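PDB 5IBZ: cyclase, which is of unsettled function but probably acts as a hydrolase or lyase of the cyclase family, perhaps with arylformamidase activity, and binds acetylphosphate in this crystal. Local coordinates for residues K51-A56 with A289-Q294; T112-L117 with L302-L307; N128-A133 with T144-E149; E208-L213 with A219-N224. All blocks are in the same frame, centred on the assembly; numbering follows the deposited sequence.

Contact 1 of 4, residues K51-A56 with A289-Q294; sequences KTFSLA and AKDCAQ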
loop_
_atom_site.group_PDB
_atom_site.type_symbol
_atom_site.label_atom_id
_atom_site.label_comp_id
_atom_site.label_asym_id
_atom_site.label_seq_id
_atom_site.Cartn_x
_atom_site.Cartn_y
_atom_site.Cartn_z
ATOM N N LYS B 51 -13.642 23.804 -25.218
ATOM C CA LYS B 51 -14.358 23.168 -24.114
ATOM C C LYS B 51 -13.623 21.892 -23.744
ATOM O O LYS B 51 -13.111 21.186 -24.624
ATOM C CB LYS B 51 -15.808 22.856 -24.476
ATOM C CG LYS B 51 -16.674 24.086 -24.720
ATOM C CD LYS B 51 -18.163 23.751 -24.840
ATOM C CE LYS B 51 -18.448 22.993 -26.121
ATOM N NZ LYS B 51 -19.918 22.838 -26.316
ATOM N N THR B 52 -13.533 21.637 -22.440
ATOM C CA THR B 52 -12.877 20.437 -21.920
ATOM C C THR B 52 -13.757 19.739 -20.900
ATOM O O THR B 52 -14.459 20.392 -20.122
ATOM C CB THR B 52 -11.509 20.759 -21.263
ATOM O OG1 THR B 52 -11.678 21.741 -20.216
ATOM C CG2 THR B 52 -10.504 21.252 -22.304
ATOM N N PHE B 53 -13.687 18.410 -20.900
ATOM C CA PHE B 53 -14.419 17.573 -19.955
ATOM C C PHE B 53 -13.536 16.443 -19.452
ATOM O O PHE B 53 -12.966 15.710 -20.239
ATOM C CB PHE B 53 -15.674 16.986 -20.612
ATOM C CG PHE B 53 -16.596 18.033 -21.139
ATOM C CD1 PHE B 53 -17.544 18.575 -20.321
ATOM C CD2 PHE B 53 -16.471 18.507 -22.429
ATOM C CE1 PHE B 53 -18.390 19.560 -20.784
ATOM C CE2 PHE B 53 -17.334 19.500 -22.885
ATOM C CZ PHE B 53 -18.266 20.013 -22.060
ATOM N N SER B 54 -13.400 16.320 -18.134
ATOM C CA SER B 54 -12.771 15.148 -17.542
ATOM C C SER B 54 -13.756 13.998 -17.507
ATOM O O SER B 54 -14.858 14.162 -16.984
ATOM C CB SER B 54 -12.300 15.435 -16.131
ATOM O OG SER B 54 -12.019 14.232 -15.451
ATOM N N LEU B 55 -13.342 12.841 -18.012
ATOM C CA LEU B 55 -14.207 11.672 -18.046
ATOM C C LEU B 55 -13.812 10.672 -16.966
ATOM O O LEU B 55 -14.067 9.475 -17.095
ATOM C CB LEU B 55 -14.163 11.008 -19.438
ATOM C CG LEU B 55 -14.288 11.994 -20.609
ATOM C CD1 LEU B 55 -14.283 11.218 -21.924
ATOM C CD2 LEU B 55 -15.551 12.821 -20.521
ATOM N N ALA B 56 -13.198 11.166 -15.903
ATOM C CA ALA B 56 -12.822 10.321 -14.774
ATOM C C ALA B 56 -13.777 10.432 -13.595
ATOM O O ALA B 56 -14.342 11.495 -13.329
ATOM C CB ALA B 56 -11.415 10.668 -14.314
ATOM N N ALA B 289 -21.938 14.060 -22.144
ATOM C CA ALA B 289 -23.118 13.713 -22.923
ATOM C C ALA B 289 -24.128 14.869 -22.945
ATOM O O ALA B 289 -24.753 15.135 -23.979
ATOM C CB ALA B 289 -23.758 12.451 -22.391
ATOM N N LYS B 290 -24.284 15.571 -21.828
ATOM C CA LYS B 290 -25.154 16.743 -21.811
ATOM C C LYS B 290 -24.657 17.799 -22.787
ATOM O O LYS B 290 -25.449 18.409 -23.511
ATOM C CB LYS B 290 -25.246 17.327 -20.401
ATOM C CG LYS B 290 -26.299 18.414 -20.229
ATOM C CD LYS B 290 -26.381 18.813 -18.769
ATOM C CE LYS B 290 -27.350 19.963 -18.543
ATOM N NZ LYS B 290 -28.622 19.791 -19.301
ATOM N N ASP B 291 -23.346 18.005 -22.817
ATOM C CA ASP B 291 -22.773 19.009 -23.706
ATOM C C ASP B 291 -22.990 18.610 -25.164
ATOM O O ASP B 291 -23.347 19.449 -25.981
ATOM C CB ASP B 291 -21.286 19.217 -23.405
ATOM C CG ASP B 291 -20.661 20.274 -24.301
ATOM O OD1 ASP B 291 -20.901 21.463 -24.030
ATOM O OD2 ASP B 291 -19.958 19.911 -25.269
ATOM N N CYS B 292 -22.758 17.340 -25.491
ATOM C CA CYS B 292 -22.954 16.872 -26.871
ATOM C C CYS B 292 -24.421 16.980 -27.311
ATOM O O CYS B 292 -24.706 17.263 -28.475
ATOM C CB CYS B 292 -22.464 15.436 -27.028
ATOM S SG CYS B 292 -20.669 15.231 -26.818
ATOM N N ALA B 293 -25.358 16.762 -26.393
ATOM C CA ALA B 293 -26.766 16.905 -26.722
ATOM C C ALA B 293 -27.097 18.354 -27.057
ATOM O O ALA B 293 -27.914 18.622 -27.944
ATOM C CB ALA B 293 -27.651 16.394 -25.576
ATOM N N GLN B 294 -26.415 19.282 -26.402
ATOM C CA GLN B 294 -26.658 20.704 -26.609
ATOM C C GLN B 294 -25.983 21.282 -27.861
ATOM O O GLN B 294 -26.557 22.167 -28.509
ATOM C CB GLN B 294 -26.200 21.501 -25.376
ATOM C CG GLN B 294 -27.283 21.660 -24.329
ATOM C CD GLN B 294 -26.730 21.947 -22.944
ATOM O OE1 GLN B 294 -25.555 22.288 -22.780
ATOM N NE2 GLN B 294 -27.577 21.800 -21.934
#
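K51 and D291 form the polar half of this contact, a salt bridge between the start of an edge strand and the side of helix 286-295 that faces it. The two side chains come from opposite directions, and the ammonium group meets both carboxylate oxygens unequally. K51 NZ lies 2.8 Å from D291 OD1, on the syn lone pair of that oxygen, while the second bond, from K51 NZ to D291 OD2, is weak at 3.1 Å. The lysine chain bends at chi3 (-70°), which brings its ammonium end to the oxygen side of the carboxylate, near its plane, and the methylenes follow: K51 CE stands 3.5 Å from D291 OD2. K51 also bridges to D295, a second acid close to D291, and the C-terminal K323 pairs with D291; the two lysines probably offset the mutual repulsion of the acids.

F53 adds a van der Waals contact, bringing CZ against CB and the carboxylate carbon of the same aspartate, obliquely to its ring. F53 CZ is 3.3 Å from D291 CG and 3.4 Å from D291 CB; the side chains cross at about a right angle, with ring and carboxylate planes 44° apart. D291 carries CG anti to its own N (chi1 -179°), which brings the carboxylate between the phenyl ring and the lysine.

The contact lies at the surface. Strand 52-54 is the outermost on its side of the mixed sheet within the chain, pairing with strand 320-322, and helix 286-295 packs beside it: L288 of that helix also touches F53, while A289 and C292 touch L161 of strand 158-163.

Contact 2 of 4, residues T112-L117 with L302-L307; sequences TQWDAL and LAAQPL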
loop_
_atom_site.group_PDB
_atom_site.type_symbol
_atom_site.label_atom_id
_atom_site.label_comp_id
_atom_site.label_asym_id
_atom_site.label_seq_id
_atom_site.Cartn_x
_atom_site.Cartn_y
_atom_site.Cartn_z
ATOM N N THR B 112 -11.391 4.717 -12.998
ATOM C CA THR B 112 -11.354 4.984 -14.432
ATOM C C THR B 112 -10.065 4.385 -14.994
ATOM O O THR B 112 -8.987 4.624 -14.460
ATOM C CB THR B 112 -11.427 6.491 -14.705
ATOM O OG1 THR B 112 -12.635 7.011 -14.117
ATOM C CG2 THR B 112 -11.373 6.773 -16.182
ATOM N N GLN B 113 -10.177 3.606 -16.064
ATOM C CA GLN B 113 -9.058 2.767 -16.477
ATOM C C GLN B 113 -9.035 2.437 -17.952
ATOM O O GLN B 113 -10.076 2.445 -18.625
ATOM C CB GLN B 113 -9.085 1.445 -15.691
ATOM C CG GLN B 113 -10.230 0.506 -16.100
ATOM C CD GLN B 113 -10.441 -0.610 -15.104
ATOM O OE1 GLN B 113 -10.077 -1.760 -15.326
ATOM N NE2 GLN B 113 -10.984 -0.252 -13.975
ATOM N N TRP B 114 -7.831 2.120 -18.420
ATOM C CA TRP B 114 -7.624 1.271 -19.603
ATOM C C TRP B 114 -7.138 -0.082 -19.118
ATOM O O TRP B 114 -6.322 -0.155 -18.190
ATOM C CB TRP B 114 -6.572 1.806 -20.565
ATOM C CG TRP B 114 -6.975 2.903 -21.452
ATOM C CD1 TRP B 114 -6.420 4.137 -21.493
ATOM C CD2 TRP B 114 -7.984 2.884 -22.471
ATOM N NE1 TRP B 114 -7.013 4.896 -22.470
ATOM C CE2 TRP B 114 -7.978 4.156 -23.086
ATOM C CE3 TRP B 114 -8.890 1.934 -22.916
ATOM C CZ2 TRP B 114 -8.849 4.494 -24.100
ATOM C CZ3 TRP B 114 -9.741 2.262 -23.945
ATOM C CH2 TRP B 114 -9.724 3.540 -24.520
ATOM N N ASP B 115 -7.602 -1.126 -19.784
ATOM C CA ASP B 115 -7.071 -2.471 -19.602
ATOM C C ASP B 115 -6.165 -2.772 -20.762
ATOM O O ASP B 115 -6.551 -2.593 -21.918
ATOM C CB ASP B 115 -8.194 -3.486 -19.524
ATOM C CG ASP B 115 -9.151 -3.191 -18.379
ATOM O OD1 ASP B 115 -8.730 -2.539 -17.392
ATOM O OD2 ASP B 115 -10.332 -3.589 -18.482
ATOM N N ALA B 116 -4.936 -3.183 -20.467
ATOM C CA ALA B 116 -3.975 -3.572 -21.508
ATOM C C ALA B 116 -4.351 -4.900 -22.130
ATOM O O ALA B 116 -5.195 -5.632 -21.607
ATOM C CB ALA B 116 -2.586 -3.660 -20.927
ATOM N N LEU B 117 -3.688 -5.230 -23.230
ATOM C CA LEU B 117 -3.949 -6.514 -23.880
ATOM C C LEU B 117 -3.422 -7.679 -23.026
ATOM O O LEU B 117 -3.769 -8.832 -23.259
ATOM C CB LEU B 117 -3.323 -6.535 -25.272
ATOM C CG LEU B 117 -3.730 -5.373 -26.164
ATOM C CD1 LEU B 117 -3.107 -5.552 -27.538
ATOM C CD2 LEU B 117 -5.256 -5.222 -26.273
ATOM N N LEU B 302 -9.569 13.433 -27.963
ATOM C CA LEU B 302 -9.502 12.711 -26.698
ATOM C C LEU B 302 -8.063 12.523 -26.262
ATOM O O LEU B 302 -7.262 11.973 -27.025
ATOM C CB LEU B 302 -10.163 11.352 -26.842
ATOM C CG LEU B 302 -10.188 10.478 -25.587
ATOM C CD1 LEU B 302 -10.912 11.161 -24.453
ATOM C CD2 LEU B 302 -10.843 9.170 -25.907
ATOM N N ALA B 303 -7.731 13.002 -25.059
ATOM C CA ALA B 303 -6.440 12.723 -24.441
ATOM C C ALA B 303 -6.650 11.720 -23.336
ATOM O O ALA B 303 -7.033 12.098 -22.210
ATOM C CB ALA B 303 -5.805 13.994 -23.895
ATOM N N ALA B 304 -6.426 10.444 -23.665
ATOM C CA ALA B 304 -6.681 9.342 -22.748
ATOM C C ALA B 304 -5.442 8.462 -22.614
ATOM O O ALA B 304 -5.523 7.231 -22.508
ATOM C CB ALA B 304 -7.871 8.547 -23.204
ATOM N N GLN B 305 -4.297 9.107 -22.492
ATOM C CA GLN B 305 -3.044 8.366 -22.337
ATOM C C GLN B 305 -3.005 7.624 -20.996
ATOM O O GLN B 305 -3.491 8.111 -19.979
ATOM C CB GLN B 305 -1.848 9.318 -22.478
ATOM C CG GLN B 305 -1.678 10.345 -21.341
ATOM C CD GLN B 305 -2.421 11.677 -21.554
ATOM O OE1 GLN B 305 -3.519 11.725 -22.116
ATOM N NE2 GLN B 305 -1.831 12.751 -21.051
ATOM N N PRO B 306 -2.429 6.423 -21.001
ATOM C CA PRO B 306 -2.223 5.729 -19.736
ATOM C C PRO B 306 -0.998 6.267 -19.012
ATOM O O PRO B 306 -0.192 6.985 -19.608
ATOM C CB PRO B 306 -1.972 4.292 -20.178
ATOM C CG PRO B 306 -1.194 4.468 -21.441
ATOM C CD PRO B 306 -1.778 5.710 -22.119
ATOM N N LEU B 307 -0.853 5.931 -17.739
ATOM C CA LEU B 307 0.419 6.175 -17.052
ATOM C C LEU B 307 1.494 5.255 -17.640
ATOM O O LEU B 307 1.199 4.159 -18.133
ATOM C CB LEU B 307 0.313 5.929 -15.555
ATOM C CG LEU B 307 -0.672 6.818 -14.803
ATOM C CD1 LEU B 307 -0.727 6.406 -13.360
ATOM C CD2 LEU B 307 -0.260 8.297 -14.917
#
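The indole of W114 meets A304 at the bend of segment 302-307, just after strand 299-303 ends. L302, still in the strand, packs on I199, as W114 also does. A304 carries the contact. Its carbonyl oxygen accepts the indole N-H in a bond that is short but noticeably bent, with W114 NE1 to A304 O at 2.8 Å and an N-H...O angle of 146°. The acceptor lies at the ring edge, only 6° out of the indole plane, and the donor sits in the carbonyl plane. One bond thus satisfies the buried polar atom of the indole and opposes rotation of the ring. The methyl group adds a lighter touch, A304 CB being 3.8 Å from W114 NE1 and 4.3 Å from W114 CZ2. Q305 turns away, to N318 and Q305 of the second subunit, and P306 comes closest to W114 in backbone terms, their CA atoms 7.0 Å apart.

The residue after the tryptophan, D115, belongs to the acetylphosphate pocket. Strand 113-115 runs between strands 278-281 and 314-316, and W114 extends from it toward the end of strand 299-303, with F155 and W283 against its ring.

Contact 3 of 4, residues N128-A133 with T144-E149; sequences NGVPEA and TKLGIE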
loop_
_atom_site.group_PDB
_atom_site.type_symbol
_atom_site.label_atom_id
_atom_site.label_comp_id
_atom_site.label_asym_id
_atom_site.label_seq_id
_atom_site.Cartn_x
_atom_site.Cartn_y
_atom_site.Cartn_z
ATOM N N ASN B 128 -1.882 -11.944 -30.414
ATOM C CA ASN B 128 -0.760 -12.190 -31.321
ATOM C C ASN B 128 0.113 -13.369 -30.921
ATOM O O ASN B 128 1.273 -13.474 -31.327
ATOM C CB ASN B 128 0.122 -10.946 -31.464
ATOM C CG ASN B 128 0.611 -10.743 -32.886
ATOM O OD1 ASN B 128 0.119 -11.366 -33.825
ATOM N ND2 ASN B 128 1.601 -9.888 -33.045
ATOM N N GLY B 129 -0.463 -14.275 -30.156
ATOM C CA GLY B 129 0.218 -15.510 -29.828
ATOM C C GLY B 129 1.174 -15.432 -28.650
ATOM O O GLY B 129 1.957 -16.371 -28.400
ATOM N N VAL B 130 1.111 -14.327 -27.921
ATOM C CA VAL B 130 1.970 -14.153 -26.748
ATOM C C VAL B 130 1.612 -15.224 -25.720
ATOM O O VAL B 130 0.450 -15.404 -25.394
ATOM C CB VAL B 130 1.824 -12.752 -26.161
ATOM C CG1 VAL B 130 2.475 -12.653 -24.787
ATOM C CG2 VAL B 130 2.404 -11.729 -27.104
ATOM N N PRO B 131 2.613 -15.996 -25.250
ATOM C CA PRO B 131 2.267 -17.027 -24.273
ATOM C C PRO B 131 1.865 -16.453 -22.934
ATOM O O PRO B 131 2.449 -15.444 -22.506
ATOM C CB PRO B 131 3.561 -17.840 -24.133
ATOM C CG PRO B 131 4.651 -16.952 -24.605
ATOM C CD PRO B 131 4.036 -16.028 -25.627
ATOM N N GLU B 132 0.903 -17.079 -22.263
ATOM C CA GLU B 132 0.506 -16.561 -20.945
ATOM C C GLU B 132 1.681 -16.638 -19.962
ATOM O O GLU B 132 1.701 -15.901 -18.994
ATOM C CB GLU B 132 -0.723 -17.302 -20.377
ATOM C CG GLU B 132 -0.500 -18.758 -20.096
ATOM C CD GLU B 132 -1.774 -19.497 -19.690
ATOM O OE1 GLU B 132 -2.833 -18.865 -19.532
ATOM O OE2 GLU B 132 -1.722 -20.738 -19.559
ATOM N N ALA B 133 2.655 -17.502 -20.217
ATOM C CA ALA B 133 3.866 -17.572 -19.384
ATOM C C ALA B 133 4.697 -16.281 -19.412
ATOM O O ALA B 133 5.574 -16.089 -18.564
ATOM C CB ALA B 133 4.725 -18.758 -19.822
ATOM N N THR B 144 5.726 -9.078 -19.377
ATOM C CA THR B 144 6.996 -8.878 -20.070
ATOM C C THR B 144 6.781 -8.651 -21.559
ATOM O O THR B 144 7.674 -8.162 -22.266
ATOM C CB THR B 144 7.965 -10.065 -19.882
ATOM O OG1 THR B 144 7.453 -11.251 -20.516
ATOM C CG2 THR B 144 8.211 -10.312 -18.408
ATOM N N LYS B 145 5.583 -9.008 -22.006
ATOM C CA LYS B 145 5.059 -8.655 -23.316
ATOM C C LYS B 145 3.656 -8.097 -23.084
ATOM O O LYS B 145 2.968 -8.486 -22.139
ATOM C CB LYS B 145 5.039 -9.869 -24.254
ATOM C CG LYS B 145 6.414 -10.287 -24.748
ATOM C CD LYS B 145 6.359 -11.392 -25.781
ATOM C CE LYS B 145 7.731 -11.590 -26.394
ATOM N NZ LYS B 145 7.654 -12.530 -27.552
ATOM N N LEU B 146 3.246 -7.167 -23.949
ATOM C CA LEU B 146 1.909 -6.565 -23.921
ATOM C C LEU B 146 1.617 -5.737 -22.659
ATOM O O LEU B 146 0.451 -5.459 -22.335
ATOM C CB LEU B 146 0.830 -7.637 -24.073
ATOM C CG LEU B 146 0.952 -8.592 -25.277
ATOM C CD1 LEU B 146 -0.178 -9.613 -25.280
ATOM C CD2 LEU B 146 0.989 -7.843 -26.603
ATOM N N GLY B 147 2.671 -5.302 -21.965
ATOM C CA GLY B 147 2.516 -4.361 -20.885
ATOM C C GLY B 147 2.020 -3.029 -21.424
ATOM O O GLY B 147 2.197 -2.711 -22.607
ATOM N N ILE B 148 1.369 -2.257 -20.559
ATOM C CA ILE B 148 0.771 -0.990 -20.958
ATOM C C ILE B 148 1.828 0.033 -21.423
ATOM O O ILE B 148 1.463 1.004 -22.095
ATOM C CB ILE B 148 -0.091 -0.412 -19.808
ATOM C CG1 ILE B 148 -1.092 0.626 -20.306
ATOM C CG2 ILE B 148 0.761 0.207 -18.705
ATOM C CD1 ILE B 148 -2.240 0.062 -21.076
ATOM N N GLU B 149 3.114 -0.179 -21.142
ATOM C CA GLU B 149 4.130 0.784 -21.593
ATOM C C GLU B 149 4.209 0.799 -23.123
ATOM O O GLU B 149 4.690 1.771 -23.720
ATOM C CB GLU B 149 5.516 0.505 -20.978
ATOM C CG GLU B 149 6.314 -0.691 -21.493
ATOM C CD GLU B 149 5.839 -2.058 -20.999
ATOM O OE1 GLU B 149 4.844 -2.161 -20.247
ATOM O OE2 GLU B 149 6.506 -3.044 -21.391
#
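V130 and L146 meet tip to tip in the closely packed part of this contact, where two loop segments come together through aliphatic side chains. V130 CG2 lies 3.8 Å from L146 CD1, and the same leucine methyl is equally near the branch point, L146 CD1 to V130 CB being 3.8 Å. The other branch of the valine has a different main neighbour: V130 CG1, anti to the backbone N at chi1 168°, is placed 3.8 Å from K145 CB and also brushes L146 CD1. CG2 thus lies mainly against L146, while CG1 reaches across to the preceding residue. L146 takes up a left-handed backbone conformation (phi 65°), consistent with two consecutive side chains, K145 and L146, pointing the same way, toward V130. Polar groups of this buried part are met from beyond the two segments: L146 N by Q28, L146 O by S118, and the N128 amide by G21, G24 and D27.

On the solvent side the packing thins out. Of K145 only CB packs closely; its chain runs on extended, with K145 CD grazing V130 CG2 at 4.2 Å, and the residue as a whole is exposed.

The arrangement closes a long excursion between strands 120-122 and 158-163 on itself by a small aliphatic contact between its two arms. The first arm enters through a G1 beta bulge, in which G129 and V130 both face L126, with the glycine at the positive phi usual for that motif.

Contact 4 of 4, residues E208-L213 with A219-N224; sequences ESWYDL and ASFFLN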
loop_
_atom_site.group_PDB
_atom_site.type_symbol
_atom_site.label_atom_id
_atom_site.label_comp_id
_atom_site.label_asym_id
_atom_site.label_seq_id
_atom_site.Cartn_x
_atom_site.Cartn_y
_atom_site.Cartn_z
ATOM N N GLU B 208 -23.668 6.319 -12.987
ATOM C CA GLU B 208 -24.440 7.466 -12.493
ATOM C C GLU B 208 -25.411 7.067 -11.389
ATOM O O GLU B 208 -26.030 7.935 -10.752
ATOM C CB GLU B 208 -25.195 8.134 -13.647
ATOM C CG GLU B 208 -24.257 8.715 -14.695
ATOM C CD GLU B 208 -24.949 9.170 -15.992
ATOM O OE1 GLU B 208 -26.194 9.318 -16.006
ATOM O OE2 GLU B 208 -24.216 9.400 -16.980
ATOM N N SER B 209 -25.545 5.764 -11.171
ATOM C CA SER B 209 -26.425 5.251 -10.126
ATOM C C SER B 209 -25.681 4.822 -8.860
ATOM O O SER B 209 -26.311 4.516 -7.857
ATOM C CB SER B 209 -27.250 4.067 -10.661
ATOM O OG SER B 209 -26.472 2.882 -10.869
ATOM N N TRP B 210 -24.355 4.835 -8.883
ATOM C CA TRP B 210 -23.578 4.247 -7.790
ATOM C C TRP B 210 -23.514 5.100 -6.526
ATOM O O TRP B 210 -23.677 4.599 -5.406
ATOM C CB TRP B 210 -22.148 3.976 -8.274
ATOM C CG TRP B 210 -21.177 3.689 -7.162
ATOM C CD1 TRP B 210 -20.339 4.577 -6.541
ATOM C CD2 TRP B 210 -20.946 2.425 -6.540
ATOM N NE1 TRP B 210 -19.607 3.941 -5.576
ATOM C CE2 TRP B 210 -19.955 2.618 -5.560
ATOM C CE3 TRP B 210 -21.483 1.149 -6.717
ATOM C CZ2 TRP B 210 -19.501 1.585 -4.755
ATOM C CZ3 TRP B 210 -21.029 0.132 -5.924
ATOM C CH2 TRP B 210 -20.041 0.355 -4.955
ATOM N N TYR B 211 -23.230 6.384 -6.687
ATOM C CA TYR B 211 -22.798 7.187 -5.537
ATOM C C TYR B 211 -23.891 7.451 -4.499
ATOM O O TYR B 211 -23.583 7.604 -3.314
ATOM C CB TYR B 211 -22.179 8.483 -6.054
ATOM C CG TYR B 211 -20.806 8.233 -6.628
ATOM C CD1 TYR B 211 -19.704 8.119 -5.793
ATOM C CD2 TYR B 211 -20.621 8.034 -7.990
ATOM C CE1 TYR B 211 -18.442 7.863 -6.300
ATOM C CE2 TYR B 211 -19.350 7.771 -8.511
ATOM C CZ TYR B 211 -18.270 7.692 -7.652
ATOM O OH TYR B 211 -16.991 7.426 -8.138
ATOM N N ASP B 212 -25.154 7.406 -4.902
ATOM C CA ASP B 212 -26.225 7.542 -3.923
ATOM C C ASP B 212 -26.527 6.269 -3.132
ATOM O O ASP B 212 -27.260 6.328 -2.152
ATOM C CB ASP B 212 -27.507 8.000 -4.602
ATOM C CG ASP B 212 -27.424 9.428 -5.106
ATOM O OD1 ASP B 212 -26.584 10.195 -4.580
ATOM O OD2 ASP B 212 -28.218 9.777 -6.005
ATOM N N LEU B 213 -25.991 5.126 -3.551
ATOM C CA LEU B 213 -26.248 3.857 -2.855
ATOM C C LEU B 213 -25.639 3.800 -1.448
ATOM O O LEU B 213 -24.511 4.259 -1.228
ATOM C CB LEU B 213 -25.708 2.681 -3.677
ATOM C CG LEU B 213 -26.319 2.506 -5.066
ATOM C CD1 LEU B 213 -25.584 1.465 -5.864
ATOM C CD2 LEU B 213 -27.808 2.150 -4.942
ATOM N N ALA B 219 -23.456 -3.419 -2.142
ATOM C CA ALA B 219 -23.207 -4.852 -2.181
ATOM C C ALA B 219 -24.099 -5.464 -3.257
ATOM O O ALA B 219 -23.642 -6.246 -4.070
ATOM C CB ALA B 219 -23.459 -5.490 -0.813
ATOM N N SER B 220 -25.371 -5.074 -3.287
ATOM C CA SER B 220 -26.304 -5.616 -4.283
ATOM C C SER B 220 -25.889 -5.259 -5.713
ATOM O O SER B 220 -26.110 -6.030 -6.647
ATOM C CB SER B 220 -27.729 -5.117 -4.014
ATOM O OG SER B 220 -28.189 -5.545 -2.747
ATOM N N PHE B 221 -25.303 -4.078 -5.880
ATOM C CA PHE B 221 -24.919 -3.540 -7.180
ATOM C C PHE B 221 -24.093 -4.556 -7.962
ATOM O O PHE B 221 -24.264 -4.730 -9.175
ATOM C CB PHE B 221 -24.129 -2.242 -6.964
ATOM C CG PHE B 221 -23.694 -1.511 -8.230
ATOM C CD1 PHE B 221 -24.468 -0.489 -8.771
ATOM C CD2 PHE B 221 -22.465 -1.763 -8.800
ATOM C CE1 PHE B 221 -24.034 0.220 -9.911
ATOM C CE2 PHE B 221 -22.034 -1.071 -9.925
ATOM C CZ PHE B 221 -22.816 -0.078 -10.475
ATOM N N PHE B 222 -23.191 -5.234 -7.265
ATOM C CA PHE B 222 -22.283 -6.149 -7.955
ATOM C C PHE B 222 -22.788 -7.582 -8.034
ATOM O O PHE B 222 -22.190 -8.406 -8.722
ATOM C CB PHE B 222 -20.919 -6.095 -7.292
ATOM C CG PHE B 222 -20.151 -4.861 -7.664
ATOM C CD1 PHE B 222 -19.650 -4.725 -8.944
ATOM C CD2 PHE B 222 -19.980 -3.829 -6.770
ATOM C CE1 PHE B 222 -18.968 -3.589 -9.322
ATOM C CE2 PHE B 222 -19.280 -2.675 -7.149
ATOM C CZ PHE B 222 -18.779 -2.571 -8.422
ATOM N N LEU B 223 -23.901 -7.866 -7.371
ATOM C CA LEU B 223 -24.491 -9.200 -7.378
ATOM C C LEU B 223 -25.521 -9.387 -8.483
ATOM O O LEU B 223 -25.938 -10.503 -8.760
ATOM C CB LEU B 223 -25.159 -9.494 -6.033
ATOM C CG LEU B 223 -24.218 -9.520 -4.823
ATOM C CD1 LEU B 223 -24.998 -9.639 -3.532
ATOM C CD2 LEU B 223 -23.226 -10.653 -4.946
ATOM N N ASN B 224 -25.964 -8.300 -9.089
ATOM C CA ASN B 224 -27.035 -8.426 -10.042
ATOM C C ASN B 224 -26.550 -8.054 -11.447
ATOM O O ASN B 224 -25.437 -7.591 -11.618
ATOM C CB ASN B 224 -28.227 -7.604 -9.554
ATOM C CG ASN B 224 -28.921 -8.265 -8.353
ATOM O OD1 ASN B 224 -29.759 -9.156 -8.525
ATOM N ND2 ASN B 224 -28.550 -7.856 -7.140
#
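F221 lies under the edge of W210, and its side chain can be followed outward from the helix into the aromatic cluster with W210 and F222. At its base, F221 CB is 4.0 Å from W210 CZ3, with the L213 methyl CD1 close by. CG is anti to the backbone N (chi1 -178°), which sends the ring out from the helix toward the 208-213 turn. F221 CD1 meets L213 CD1 at 3.7 Å, obliquely. Opposite it, F221 CD2 is 3.7 Å from W210 CE3, and that indole carbon stands over the centre of the phenyl face. This is an edge-to-face pair, with the tryptophan supplying the edge: the planes are 77° apart and the centroids of the six-membered rings 5.0 Å apart. Further out, F221 CE1 has S209 OG near the plane of its ring at 3.7 Å, although that hydroxyl is hydrogen-bonded to L206 O. At the far end F221 CE2 and CZ still lie under W210 CE3, at 3.9 and 4.2 Å.

F222 completes the aromatic cluster, its CE2 3.5 Å from W210 CZ3 in an oblique meeting at 60°. It also receives F221 CD2 over its ring face.

A type I turn from W210 to L213 leads into helix 215-223, and the contact brings F221 and F222 back against this turn. W210 is held at its other end by an NE1 bond to N62 O, F222 continues to F66, and the helix packs through A219, S220 and L223 on V216 of the third subunit.

How the contacts relate
Contacts 1 and 2 share the large mixed sheet and touch each other, A56 and L55 against T112; their centres lie 18 Å apart and their segments alternate along the chain, with helix 286-295 leading straight into strand 299-303. Contacts 3 and 4 are local loop closures, one after the other in sequence and both spanned by the longer-range pairings of contacts 1 and 2. Contact 3 is 17 Å from contact 2, centre to centre, and packs on it through I148 against A116 and P306; contact 4 touches none of the others. Contacts 1 to 3 meet the second subunit, whereas contacts 3 and 4 meet the third, so core and periphery both enter the tetramer.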